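Local coordinates for protein polyprenyl synthetase (Nonlabens dokdonensis, PDB 6KD7) that probably acts as a magnesium-dependent prenyltransferase that lengthens isoprenoid diphosphate chains to geranylgeranyl pyrophosphate, at residues I242-N245 with D246-T249; E23-G26 with L27-V31; M262-E265 with Q266-K270. All coordinates share one frame; numbering follows the deposited sequence.

Contact 1 (I242-N245 with D246-T249); sequences IENN and DCAT
Asn244 and Cys247 are joined through the backbone: the carbonyl O of Asn244 accepts from Cys247 N at 3.0 Å. This bond is bent, and the donor stands 45° out of the carbonyl plane. Ala248 N lies 3.1 Å from the same Asn244 O and adds a second, weak bond, so one oxygen collects two successive N-H groups of the chain that turns back under it. Among polar side chains, Asn244 leans over the bend. Its CG is anti to its own backbone N (chi1 -169°), which swings the amide toward the following residues and leaves Asn244 CG 4.0 Å from Asp246 N. The amide passes over the base of the Asp246 side chain, its plane turned 47° from that of the carboxylate. A separate charged pair, the salt bridge of Glu243 OE1 with Lys240, reaches back to the preceding helix. Apolar contact is slight: the methyl of Ala248 points into the preceding segment, and Ala248 CB faces Ile242 CB at 4.4 Å. The same Ala248 CB is in van der Waals contact with a carbonyl, 3.5 Å from Ile242 O. The rest of the Ile242 side chain leads away to Leu251 and Lys252 of helix 248-254. The buried Cys247 side chain turns instead to helix 264-281, where it packs on Phe277 and Ser281; Asn244 also touches Ser281. With Asn245 and Asp246 at its corner, both with helix-like backbone angles, the bend from Asn244 to Cys247 is a type I beta turn. It forms the short connection that leads from helix 236-241 into helix 248-254 at the surface of the mainly helical prenyl synthase fold.

Contact 2 (E23-G26 with L27-V31); sequences EPAG and LYDPV
The ring of Tyr28 reaches back to Glu23 and Pro24 at the first turn of helix 25-35, a start in which Pro24 takes the N-cap position behind a cis peptide bond. The side chain of Tyr28 begins beside the cap: CB is 4.1 Å from Pro24 O. From there CG stands anti to the carbonyl carbon (chi1 -67°), and this torsion lays the ring along the residues that precede the helix. One ring edge then meets Glu23: CE2 comes within 3.3 Å of Glu23 O, which lies near the ring plane, and CD2 is next to the same oxygen. CE2 also touches the pyrrolidine ring, 4.0 Å from Pro24 CD. One face of the ring receives Leu27 CD2, 3.7 Å above the plane and offset toward the rim. At the tip, OH leaves the chain altogether and hydrogen-bonds with Glu142 of the second subunit, while the ring packs on Leu138 of that subunit. The cap itself is backbone work. Pro24 O takes both Leu27 N and Tyr28 N, the first from well above the carbonyl plane and the second, at 3.2 Å, within it. Leu27 lies alongside Pro24, pointing the same way, and its own carbonyl O bonds Thr106 of helix 100-116. On the exposed side Asp29 curls over Ala25: Asp29 N bonds Ala25 O at 2.8 Å, and the carboxylate rests against Ala25 CB. Pro30, with no N-H to offer, then kinks the helix. Its CD is 4.0 Å from Gly26 O, where a helix would otherwise place a donor, and the next amide, Val31 N, reaches only three residues back, to Tyr28 O at 2.8 Å.

Contact 3 (M262-E265 with Q266-K270); sequences MTEE and QIDEK
The side-chain amide of Gln266 folds back on Thr263: Thr263 OG1 stands above one face of it, 3.1 Å from Gln266 CD and displaced toward the edge between CG and OE1. At the oxygen end of the same amide, Gln266 OE1 accepts from Thr263 N at 3.0 Å in an almost straight bond (175° at the hydrogen). The donor there is tilted 21° from the carbonyl plane. The nitrogen end is also held, since NE2 hydrogen-bonds to the backbone O of Thr220 in a third subunit; both ends thus fix the rotation of the amide. The other flat groups are carboxylates: Glu264 OE2 and Asp268 OD1 are 4.3 Å apart, like charges on the exposed side that probably repel mildly. The Thr263 hydroxyl turns to the backbone of Gln266. Thr263 OG1 lies between the backbone N and the carbonyl carbon of its own residue (chi1 61°), which brings it to Gln266 N, a capping bond of 3.2 Å. Behind the cap the regular helix pattern takes over, with Ile267 N on Thr263 O, Asp268 N on Glu264 O and Glu269 N on Glu265 O. Met262, just before the cap, runs alongside the turn. Its CB touches Ile267 CG1 at 3.8 Å; the chain then bends at its last torsion, so that CE reaches Gln266 O at 3.6 Å and the Lys270 chain beyond it. Phe221 of the third subunit packs on Met262 and Gln266, while Lys270 extends to a hydrogen bond with Asn232. The reciprocal bonds of Thr263 and Gln266 form a capping box, and Met262 against Ile267, the residues flanking it, makes the hydrophobic staple that often accompanies one, here at the N terminus of helix 264-281.

From the N terminus the chain meets contact 2 first, at the start of helix 25-35, then contact 1 and finally contact 3. Each closes a local turn in a continuous segment, and the three follow in series without nesting or crossing. Contact 2 ties its helix to helix 100-116 and to a second subunit. Contact 1 lies on the opposite side of the chain's centre, 51 Å from contact 2 between centres. It connects helix 236-241 to helix 248-254, and contact 3 opens the next helix, 264-281, its centre 22 Å from that of contact 1, and reaches a third subunit. Helix 264-281 links these two, since side chains of contact 1 rest on its later part.

Contact 1 (I242-N245 with D246-T249)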
# COMPACT_ATOMS: atom_id res chain seq x y z
N ILE A 242 23.78 22.71 -20.17
CA ILE A 242 23.54 21.84 -21.34
C ILE A 242 23.71 22.62 -22.64
O ILE A 242 23.51 22.01 -23.68
CB ILE A 242 22.18 21.13 -21.27
CG1 ILE A 242 20.99 22.08 -21.30
CG2 ILE A 242 22.15 20.20 -20.07
CD1 ILE A 242 19.67 21.43 -21.71
N GLU A 243 23.99 23.92 -22.60
CA GLU A 243 24.26 24.70 -23.84
C GLU A 243 25.64 24.29 -24.38
O GLU A 243 25.90 24.48 -25.57
CB GLU A 243 24.15 26.19 -23.57
CG GLU A 243 22.71 26.69 -23.54
CD GLU A 243 22.54 28.14 -23.11
OE1 GLU A 243 23.52 28.73 -22.65
OE2 GLU A 243 21.43 28.67 -23.26
N ASN A 244 26.42 23.63 -23.53
CA ASN A 244 27.78 23.15 -23.88
C ASN A 244 27.67 21.73 -24.45
O ASN A 244 27.47 20.80 -23.67
CB ASN A 244 28.68 23.18 -22.65
CG ASN A 244 30.14 22.95 -22.98
OD1 ASN A 244 31.02 23.42 -22.27
ND2 ASN A 244 30.39 22.22 -24.05
N ASN A 245 27.83 21.60 -25.76
CA ASN A 245 27.72 20.30 -26.50
C ASN A 245 28.71 19.27 -25.95
O ASN A 245 28.48 18.11 -26.20
CB ASN A 245 27.95 20.43 -27.99
CG ASN A 245 27.17 21.58 -28.59
OD1 ASN A 245 25.95 21.64 -28.44
ND2 ASN A 245 27.87 22.49 -29.24
N ASP A 246 29.77 19.67 -25.25
CA ASP A 246 30.71 18.70 -24.60
C ASP A 246 30.08 17.97 -23.40
O ASP A 246 30.42 16.81 -23.21
CB ASP A 246 31.99 19.38 -24.10
CG ASP A 246 32.86 19.95 -25.22
OD1 ASP A 246 32.66 19.55 -26.38
OD2 ASP A 246 33.71 20.81 -24.91
N CYS A 247 29.26 18.64 -22.58
CA CYS A 247 28.75 18.10 -21.29
C CYS A 247 27.30 17.59 -21.48
O CYS A 247 26.87 16.75 -20.71
CB CYS A 247 28.89 19.17 -20.20
SG CYS A 247 30.59 19.80 -20.00
N ALA A 248 26.59 18.04 -22.51
CA ALA A 248 25.11 18.02 -22.60
C ALA A 248 24.58 16.59 -22.50
O ALA A 248 23.65 16.36 -21.72
CB ALA A 248 24.64 18.67 -23.89
N THR A 249 25.12 15.67 -23.29
CA THR A 249 24.61 14.28 -23.35
C THR A 249 24.74 13.62 -21.98
O THR A 249 23.74 13.06 -21.53
CB THR A 249 25.31 13.44 -24.43
OG1 THR A 249 24.71 13.84 -25.65
CG2 THR A 249 25.06 11.96 -24.27

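Contact 2 (E23-G26 with L27-V31)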
# COMPACT_ATOMS: atom_id res chain seq x y z
N GLU A 23 -10.43 30.37 17.28
CA GLU A 23 -11.46 29.30 17.26
C GLU A 23 -12.18 29.26 15.91
O GLU A 23 -12.55 30.33 15.45
CB GLU A 23 -12.43 29.48 18.42
CG GLU A 23 -11.84 29.13 19.76
CD GLU A 23 -12.69 29.58 20.94
OE1 GLU A 23 -12.42 29.13 22.06
OE2 GLU A 23 -13.61 30.39 20.72
N PRO A 24 -12.41 28.09 15.29
CA PRO A 24 -12.00 26.78 15.81
C PRO A 24 -10.50 26.49 15.68
O PRO A 24 -9.95 26.78 14.67
CB PRO A 24 -12.83 25.79 14.99
CG PRO A 24 -12.99 26.48 13.67
CD PRO A 24 -13.09 27.95 14.01
N ALA A 25 -9.93 25.85 16.69
CA ALA A 25 -8.48 25.57 16.77
C ALA A 25 -8.02 24.74 15.57
O ALA A 25 -6.95 25.02 15.08
CB ALA A 25 -8.17 24.88 18.07
N GLY A 26 -8.83 23.78 15.13
CA GLY A 26 -8.48 22.93 13.97
C GLY A 26 -8.21 23.73 12.70
O GLY A 26 -7.49 23.24 11.78
N LEU A 27 -8.79 24.93 12.61
CA LEU A 27 -8.54 25.81 11.46
C LEU A 27 -7.36 26.76 11.75
O LEU A 27 -6.53 26.97 10.83
CB LEU A 27 -9.82 26.60 11.20
CG LEU A 27 -9.73 27.47 9.97
CD1 LEU A 27 -9.59 26.59 8.72
CD2 LEU A 27 -10.95 28.39 9.86
N TYR A 28 -7.32 27.40 12.92
CA TYR A 28 -6.43 28.58 13.15
C TYR A 28 -5.12 28.18 13.84
O TYR A 28 -4.11 28.87 13.58
CB TYR A 28 -7.17 29.69 13.90
CG TYR A 28 -8.28 30.33 13.11
CD1 TYR A 28 -8.01 31.09 11.97
CD2 TYR A 28 -9.61 30.23 13.50
CE1 TYR A 28 -9.02 31.72 11.25
CE2 TYR A 28 -10.62 30.84 12.78
CZ TYR A 28 -10.32 31.61 11.67
OH TYR A 28 -11.33 32.18 10.96
N ASP A 29 -5.06 27.07 14.58
CA ASP A 29 -3.78 26.65 15.23
C ASP A 29 -2.65 26.57 14.20
O ASP A 29 -1.59 27.13 14.41
CB ASP A 29 -3.84 25.28 15.90
CG ASP A 29 -4.54 25.25 17.23
OD1 ASP A 29 -4.89 26.35 17.76
OD2 ASP A 29 -4.75 24.11 17.72
N PRO A 30 -2.87 25.97 13.01
CA PRO A 30 -1.83 25.93 12.00
C PRO A 30 -1.46 27.30 11.44
O PRO A 30 -0.36 27.43 10.93
CB PRO A 30 -2.38 24.99 10.91
CG PRO A 30 -3.55 24.31 11.53
CD PRO A 30 -4.09 25.30 12.54
N VAL A 31 -2.32 28.30 11.54
CA VAL A 31 -1.93 29.65 11.04
C VAL A 31 -0.86 30.19 11.99
O VAL A 31 0.17 30.69 11.51
CB VAL A 31 -3.13 30.60 10.98
CG1 VAL A 31 -2.68 32.00 10.57
CG2 VAL A 31 -4.23 30.06 10.07

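Contact 3 (M262-E265 with Q266-K270)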
# COMPACT_ATOMS: atom_id res chain seq x y z
N MET A 262 17.77 4.79 -7.02
CA MET A 262 19.19 5.01 -6.62
C MET A 262 19.34 4.81 -5.11
O MET A 262 18.36 4.99 -4.38
CB MET A 262 19.65 6.41 -7.02
CG MET A 262 19.37 6.69 -8.47
SD MET A 262 19.82 8.38 -9.00
CE MET A 262 21.60 8.20 -8.94
N THR A 263 20.51 4.33 -4.72
CA THR A 263 21.03 4.31 -3.33
C THR A 263 21.55 5.70 -2.94
O THR A 263 21.98 6.45 -3.88
CB THR A 263 22.20 3.33 -3.30
OG1 THR A 263 23.22 3.80 -4.19
CG2 THR A 263 21.79 1.94 -3.73
N GLU A 264 21.63 5.99 -1.63
CA GLU A 264 22.24 7.24 -1.07
C GLU A 264 23.54 7.56 -1.80
O GLU A 264 23.72 8.71 -2.29
CB GLU A 264 22.45 7.12 0.44
CG GLU A 264 21.26 7.64 1.25
CD GLU A 264 20.69 8.96 0.71
OE1 GLU A 264 19.53 8.96 0.26
OE2 GLU A 264 21.44 9.98 0.67
N GLU A 265 24.40 6.57 -1.93
CA GLU A 265 25.79 6.77 -2.42
C GLU A 265 25.74 7.14 -3.89
O GLU A 265 26.64 7.91 -4.37
CB GLU A 265 26.60 5.50 -2.16
CG GLU A 265 26.18 4.81 -0.87
CD GLU A 265 27.37 4.27 -0.12
OE1 GLU A 265 28.10 3.48 -0.74
OE2 GLU A 265 27.60 4.70 1.05
N GLN A 266 24.74 6.61 -4.61
CA GLN A 266 24.58 6.90 -6.06
C GLN A 266 24.11 8.36 -6.19
O GLN A 266 24.59 9.06 -7.10
CB GLN A 266 23.64 5.87 -6.73
CG GLN A 266 24.30 4.51 -6.87
CD GLN A 266 23.41 3.34 -7.23
OE1 GLN A 266 22.20 3.29 -6.93
NE2 GLN A 266 24.06 2.37 -7.88
N ILE A 267 23.21 8.76 -5.29
CA ILE A 267 22.64 10.14 -5.26
C ILE A 267 23.80 11.12 -4.98
O ILE A 267 24.04 12.02 -5.83
CB ILE A 267 21.49 10.20 -4.24
CG1 ILE A 267 20.32 9.36 -4.76
CG2 ILE A 267 21.11 11.66 -3.95
CD1 ILE A 267 19.14 9.23 -3.79
N ASP A 268 24.61 10.82 -3.96
CA ASP A 268 25.78 11.65 -3.61
C ASP A 268 26.75 11.68 -4.79
O ASP A 268 27.22 12.75 -5.12
CB ASP A 268 26.46 11.16 -2.34
CG ASP A 268 25.61 11.40 -1.10
OD1 ASP A 268 24.63 12.12 -1.21
OD2 ASP A 268 25.94 10.84 -0.05
N GLU A 269 27.00 10.54 -5.45
CA GLU A 269 27.92 10.57 -6.61
C GLU A 269 27.31 11.41 -7.73
O GLU A 269 28.07 12.07 -8.45
CB GLU A 269 28.36 9.20 -7.12
CG GLU A 269 29.31 9.32 -8.29
CD GLU A 269 29.81 8.03 -8.91
OE1 GLU A 269 30.31 8.09 -10.04
OE2 GLU A 269 29.70 7.00 -8.28
N LYS A 270 26.00 11.31 -7.92
CA LYS A 270 25.32 12.10 -8.97
C LYS A 270 25.49 13.59 -8.65
O LYS A 270 25.84 14.34 -9.55
CB LYS A 270 23.82 11.75 -8.98
CG LYS A 270 23.00 12.54 -9.99
CD LYS A 270 21.54 12.22 -9.98
CE LYS A 270 20.77 12.97 -11.04
NZ LYS A 270 19.35 12.60 -11.06